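PDB 1X7F: outer surface protein from Bacillus cereus ATCC 14579, which is uncharacterised but is probably a 6-phospho-N-acetylmuramidase that cleaves glycosides of 6-phosphorylated N-acetylmuramic acid during cell-wall recycling. Local coordinates for residues A[88-93]-A[117-123]; A[222-226]-A[236-240]. All coordinates share one frame; numbering follows the deposited sequence.

Interaction 1 (A[88-93]-A[117-123])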
loop_
_atom_site.group_PDB
_atom_site.type_symbol
_atom_site.label_atom_id
_atom_site.label_comp_id
_atom_site.label_asym_id
_atom_site.label_seq_id
_atom_site.Cartn_x
_atom_site.Cartn_y
_atom_site.Cartn_z
ATOM N N MET A 88 0.771 5.019 -18.501
ATOM C CA MET A 88 0.741 3.872 -17.598
ATOM C C MET A 88 1.783 2.835 -17.978
ATOM O O MET A 88 1.868 2.416 -19.130
ATOM C CB MET A 88 -0.648 3.232 -17.565
ATOM C CG MET A 88 -1.757 4.189 -17.207
ATOM S SD MET A 88 -2.900 3.421 -16.076
ATOM C CE MET A 88 -4.305 4.480 -16.310
ATOM N N GLU A 89 2.577 2.435 -16.993
ATOM C CA GLU A 89 3.613 1.429 -17.163
ATOM C C GLU A 89 2.965 0.043 -17.244
ATOM O O GLU A 89 2.252 -0.354 -16.339
ATOM C CB GLU A 89 4.558 1.498 -15.963
ATOM C CG GLU A 89 5.844 0.695 -16.088
ATOM C CD GLU A 89 6.547 0.517 -14.752
ATOM O OE1 GLU A 89 5.955 0.890 -13.716
ATOM O OE2 GLU A 89 7.692 0.008 -14.731
ATOM N N VAL A 90 3.223 -0.691 -18.329
ATOM C CA VAL A 90 2.561 -1.983 -18.559
ATOM C C VAL A 90 3.498 -3.175 -18.317
ATOM O O VAL A 90 4.509 -3.333 -19.004
ATOM C CB VAL A 90 1.909 -2.052 -19.977
ATOM C CG1 VAL A 90 1.334 -3.439 -20.255
ATOM C CG2 VAL A 90 0.821 -0.990 -20.131
ATOM N N ILE A 91 3.155 -3.998 -17.328
ATOM C CA ILE A 91 3.879 -5.246 -17.072
ATOM C C ILE A 91 3.026 -6.450 -17.499
ATOM O O ILE A 91 1.911 -6.643 -16.998
ATOM C CB ILE A 91 4.343 -5.357 -15.589
ATOM C CG1 ILE A 91 5.192 -4.138 -15.166
ATOM C CG2 ILE A 91 5.099 -6.666 -15.343
ATOM C CD1 ILE A 91 6.466 -3.890 -16.020
ATOM N N LEU A 92 3.560 -7.228 -18.445
ATOM C CA LEU A 92 2.902 -8.438 -18.959
ATOM C C LEU A 92 3.309 -9.714 -18.232
ATOM O O LEU A 92 4.493 -10.013 -18.087
ATOM C CB LEU A 92 3.181 -8.625 -20.454
ATOM C CG LEU A 92 2.069 -8.364 -21.476
ATOM C CD1 LEU A 92 2.645 -8.430 -22.886
ATOM C CD2 LEU A 92 0.914 -9.360 -21.334
ATOM N N ASP A 93 2.309 -10.459 -17.773
ATOM C CA ASP A 93 2.518 -11.833 -17.328
ATOM C C ASP A 93 1.914 -12.795 -18.353
ATOM O O ASP A 93 0.691 -12.886 -18.504
ATOM C CB ASP A 93 1.917 -12.065 -15.941
ATOM C CG ASP A 93 2.563 -13.226 -15.213
ATOM O OD1 ASP A 93 3.121 -14.127 -15.888
ATOM O OD2 ASP A 93 2.561 -13.318 -13.964
ATOM N N ALA A 117 4.435 -3.364 -24.283
ATOM C CA ALA A 117 4.672 -3.659 -22.878
ATOM C C ALA A 117 5.991 -3.040 -22.432
ATOM O O ALA A 117 6.927 -2.904 -23.223
ATOM C CB ALA A 117 4.687 -5.153 -22.654
ATOM N N ASP A 118 6.050 -2.663 -21.160
ATOM C CA ASP A 118 7.220 -2.005 -20.581
ATOM C C ASP A 118 8.123 -3.008 -19.881
ATOM O O ASP A 118 9.294 -2.722 -19.607
ATOM C CB ASP A 118 6.770 -0.912 -19.608
ATOM C CG ASP A 118 6.089 0.246 -20.315
ATOM O OD1 ASP A 118 6.807 1.068 -20.916
ATOM O OD2 ASP A 118 4.852 0.413 -20.335
ATOM N N GLY A 119 7.560 -4.181 -19.596
ATOM C CA GLY A 119 8.266 -5.248 -18.906
ATOM C C GLY A 119 7.489 -6.546 -18.871
ATOM O O GLY A 119 6.327 -6.600 -19.267
ATOM N N ILE A 120 8.155 -7.595 -18.405
ATOM C CA ILE A 120 7.553 -8.915 -18.266
ATOM C C ILE A 120 7.814 -9.466 -16.875
ATOM O O ILE A 120 8.875 -9.220 -16.294
ATOM C CB ILE A 120 8.086 -9.915 -19.334
ATOM C CG1 ILE A 120 9.612 -9.842 -19.444
ATOM C CG2 ILE A 120 7.398 -9.694 -20.681
ATOM C CD1 ILE A 120 10.230 -11.124 -19.935
ATOM N N ARG A 121 6.841 -10.211 -16.353
ATOM C CA ARG A 121 7.008 -10.885 -15.076
ATOM C C ARG A 121 7.545 -12.295 -15.258
ATOM O O ARG A 121 7.159 -13.018 -16.188
ATOM C CB ARG A 121 5.712 -10.888 -14.266
ATOM C CG ARG A 121 5.923 -11.264 -12.798
ATOM C CD ARG A 121 4.885 -10.713 -11.838
ATOM N NE ARG A 121 5.153 -11.117 -10.461
ATOM C CZ ARG A 121 4.822 -12.301 -9.967
ATOM N NH1 ARG A 121 4.213 -13.189 -10.736
ATOM N NH2 ARG A 121 5.092 -12.602 -8.709
ATOM N N LEU A 122 8.486 -12.651 -14.389
ATOM C CA LEU A 122 8.963 -14.019 -14.272
ATOM C C LEU A 122 8.367 -14.579 -12.985
ATOM O O LEU A 122 8.966 -14.498 -11.908
ATOM C CB LEU A 122 10.491 -14.082 -14.266
ATOM C CG LEU A 122 11.232 -13.605 -15.519
ATOM C CD1 LEU A 122 12.716 -13.837 -15.347
ATOM C CD2 LEU A 122 10.726 -14.285 -16.787
ATOM N N ASP A 123 7.157 -15.115 -13.123
ATOM C CA ASP A 123 6.391 -15.705 -12.032
ATOM C C ASP A 123 7.165 -16.857 -11.368
ATOM O O ASP A 123 7.213 -16.978 -10.138
ATOM C CB ASP A 123 5.050 -16.195 -12.591
ATOM C CG ASP A 123 4.082 -16.624 -11.512
ATOM O OD1 ASP A 123 4.060 -15.982 -10.439
ATOM O OD2 ASP A 123 3.293 -17.588 -11.660
HETATM O O HOH W 1 2.994 2.070 -21.763
HETATM O O HOH W 2 1.552 -14.154 -11.076
#
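Leu92 is gripped from both of its peptide groups by the neighbouring strand: its N donates to Gly119 O (3.0 Å) and its O accepts from Arg121 N (2.9 Å). This is the pairing of adjacent parallel strands, 89-94 and 119-122, the third and fourth of the eight-stranded parallel sheet in a TIM-barrel-like domain; the axes of 89-93 and 119-122 are turned by -38°. Ile91 folds its CD1 over the backbone of Gly119, 3.7 Å from Gly119 CA. On the opposite face Leu92 CD1 meets Ala117 CB at 3.9 Å and Leu92 CB lies near Ile120 CG2, a patch covered by Phe112 of helix 110-115.

At the N-terminal end of the pairing Asp118 holds both peptide atoms of Val90. Its N donates to Val90 O (2.7 Å), which also takes a weak bond from Gly119 N, and its carboxylate, with CG anti to its own carbonyl carbon (chi1 -68°), turns back so that OD2 takes Val90 N almost straight, by its anti side. Glu89 points its carboxylate elsewhere, to Arg199 and Lys28.

At the C-terminal end the polar side chains converge. The chain of Arg121, extended as far as NE, runs past Asp93, and its guanidinium is further fixed by NH2 bonds to Cys170 O and Asn172 OD1. Asp93 OD2 lies at the guanidinium edge, a long salt bridge of 3.6 Å to Arg121 NH1, whereas the shorter, hydrogen-bonded salt bridge from the same NH1 to Asp123 OD1, 2.8 Å and approached from above the carboxylate plane, completes a three-residue network.

Interaction 2 (A[222-226]-A[236-240])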
loop_
_atom_site.group_PDB
_atom_site.type_symbol
_atom_site.label_atom_id
_atom_site.label_comp_id
_atom_site.label_asym_id
_atom_site.label_seq_id
_atom_site.Cartn_x
_atom_site.Cartn_y
_atom_site.Cartn_z
ATOM N N THR A 222 -1.839 -9.905 -1.767
ATOM C CA THR A 222 -0.600 -10.582 -1.390
ATOM C C THR A 222 -0.606 -11.073 0.063
ATOM O O THR A 222 -0.333 -12.248 0.328
ATOM C CB THR A 222 0.588 -9.635 -1.598
ATOM O OG1 THR A 222 0.764 -9.384 -3.000
ATOM C CG2 THR A 222 1.891 -10.314 -1.158
ATOM N N LEU A 223 -0.883 -10.164 0.994
ATOM C CA LEU A 223 -0.958 -10.511 2.419
ATOM C C LEU A 223 -2.308 -11.137 2.700
ATOM O O LEU A 223 -3.351 -10.590 2.294
ATOM C CB LEU A 223 -0.784 -9.263 3.308
ATOM C CG LEU A 223 0.655 -8.841 3.610
ATOM C CD1 LEU A 223 0.736 -7.345 3.990
ATOM C CD2 LEU A 223 1.317 -9.733 4.689
ATOM N N GLU A 224 -2.307 -12.259 3.411
ATOM C CA GLU A 224 -3.579 -12.883 3.769
ATOM C C GLU A 224 -4.446 -11.942 4.601
ATOM O O GLU A 224 -5.662 -11.885 4.401
ATOM C CB GLU A 224 -3.377 -14.234 4.490
ATOM C CG GLU A 224 -4.674 -14.984 4.770
ATOM C CD GLU A 224 -5.518 -15.182 3.518
ATOM O OE1 GLU A 224 -4.935 -15.375 2.429
ATOM O OE2 GLU A 224 -6.773 -15.166 3.610
ATOM N N GLU A 225 -3.817 -11.179 5.495
ATOM C CA GLU A 225 -4.554 -10.329 6.453
ATOM C C GLU A 225 -5.330 -9.200 5.779
ATOM O O GLU A 225 -6.203 -8.576 6.402
ATOM C CB GLU A 225 -3.608 -9.767 7.529
ATOM C CG GLU A 225 -2.511 -8.852 6.970
ATOM C CD GLU A 225 -1.370 -8.685 7.950
ATOM O OE1 GLU A 225 -0.609 -9.666 8.171
ATOM O OE2 GLU A 225 -1.227 -7.573 8.498
ATOM N N HIS A 226 -5.025 -8.958 4.505
ATOM C CA HIS A 226 -5.657 -7.904 3.728
ATOM C C HIS A 226 -6.944 -8.347 3.036
ATOM O O HIS A 226 -7.694 -7.501 2.549
ATOM C CB HIS A 226 -4.685 -7.373 2.673
ATOM C CG HIS A 226 -3.626 -6.467 3.217
ATOM N ND1 HIS A 226 -2.620 -5.949 2.427
ATOM C CD2 HIS A 226 -3.427 -5.965 4.460
ATOM C CE1 HIS A 226 -1.844 -5.174 3.159
ATOM N NE2 HIS A 226 -2.313 -5.163 4.398
ATOM N N LYS A 236 -2.599 1.700 2.540
ATOM C CA LYS A 236 -1.961 2.362 3.672
ATOM C C LYS A 236 -0.960 1.418 4.324
ATOM O O LYS A 236 0.179 1.789 4.582
ATOM C CB LYS A 236 -3.003 2.801 4.724
ATOM C CG LYS A 236 -3.785 4.082 4.405
ATOM C CD LYS A 236 -4.785 4.398 5.552
ATOM C CE LYS A 236 -5.658 5.587 5.220
ATOM N NZ LYS A 236 -6.289 6.193 6.422
ATOM N N HIS A 237 -1.386 0.188 4.585
ATOM C CA HIS A 237 -0.523 -0.761 5.251
ATOM C C HIS A 237 0.755 -1.060 4.450
ATOM O O HIS A 237 1.861 -0.922 4.982
ATOM C CB HIS A 237 -1.295 -2.030 5.601
ATOM C CG HIS A 237 -0.510 -3.002 6.422
ATOM N ND1 HIS A 237 -0.860 -4.328 6.538
ATOM C CD2 HIS A 237 0.605 -2.841 7.170
ATOM C CE1 HIS A 237 0.003 -4.945 7.321
ATOM N NE2 HIS A 237 0.903 -4.064 7.716
ATOM N N LEU A 238 0.604 -1.437 3.186
ATOM C CA LEU A 238 1.755 -1.714 2.307
ATOM C C LEU A 238 2.801 -0.582 2.262
ATOM O O LEU A 238 4.006 -0.835 2.370
ATOM C CB LEU A 238 1.279 -2.070 0.891
ATOM C CG LEU A 238 0.478 -3.371 0.737
ATOM C CD1 LEU A 238 0.095 -3.597 -0.708
ATOM C CD2 LEU A 238 1.258 -4.557 1.265
ATOM N N TRP A 239 2.335 0.652 2.115
ATOM C CA TRP A 239 3.215 1.811 2.105
ATOM C C TRP A 239 3.817 2.100 3.471
ATOM O O TRP A 239 4.963 2.538 3.549
ATOM C CB TRP A 239 2.512 3.066 1.558
ATOM C CG TRP A 239 2.308 3.072 0.055
ATOM C CD1 TRP A 239 3.193 2.646 -0.903
ATOM C CD2 TRP A 239 1.172 3.591 -0.657
ATOM N NE1 TRP A 239 2.661 2.833 -2.157
ATOM C CE2 TRP A 239 1.424 3.416 -2.038
ATOM C CE3 TRP A 239 -0.044 4.183 -0.267
ATOM C CZ2 TRP A 239 0.506 3.792 -3.028
ATOM C CZ3 TRP A 239 -0.953 4.561 -1.254
ATOM C CH2 TRP A 239 -0.678 4.342 -2.615
ATOM N N ALA A 240 3.062 1.853 4.544
ATOM C CA ALA A 240 3.582 2.078 5.910
ATOM C C ALA A 240 4.714 1.126 6.322
ATOM O O ALA A 240 5.469 1.441 7.227
ATOM C CB ALA A 240 2.442 2.054 6.964
#
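The turn of 3-10 helix at 224-226 faces the last turn of helix 231-240 with the backbones well apart, Leu223 CA to Leu238 CA 9.2 Å, and side chains bridge the gap. At the centre two imidazoles meet edge against edge: His226 NE2 and His237 ND1 share a hydrogen bond of 2.7 Å, their planes turned 71° to each other so that neither ring covers the other. His237 reaches across because its CG is anti to the backbone N (chi1 -174°), which swings the ring off the helix toward the loop. Glu225 comes to the same ring at another point of its rim, OE2 lying 3.1 Å from His237 CE1.

Next to the histidine pair the contact is apolar. Leu238 CD2 sits at the edge of the His226 ring, 3.7 Å from His226 CE1, and meets Leu223 CD1 at 3.9 Å as the two leucine side chains run antiparallel alongside each other. Leu223 CB lies over one face of the His226 ring, toward its rim, and Phe186 of helix 183-195 touches both leucines.

The far nitrogen of His237, NE2, is hydrogen-bonded to Tyr374 OH, and Phe370 packs edge-to-face with its ring, tying the barrel domain to the C-terminal domain. Both nitrogens of His237 are therefore engaged, ND1 by His226 and NE2 by Tyr374, which fixes the rotation of its ring; the nearby carboxylate of Glu225 would probably make the imidazole pair more tolerant of positive charge.

Overall arrangement
Interactions 1 and 2 both belong to the N-terminal barrel-like domain and follow each other along the chain, the first closing before the second opens. Their centres are 22 Å apart and their nearest atoms about 8 Å, without touching. Interaction 1 joins two neighbouring strands of the barrel wall, about 19 Å from the centre of the chain; interaction 2, about 6 Å from it, ties a loop to a helix where the barrel meets the C-terminal domain. Asn172 relates them: its side chain bonds Arg121, while its backbone O bonds Thr222 OG1. In TIM-barrel enzymes active sites lie at the C-terminal ends of the strands, which would put Asp93, Arg121 and Asp123 near the expected catalytic end, although no ligand marks it.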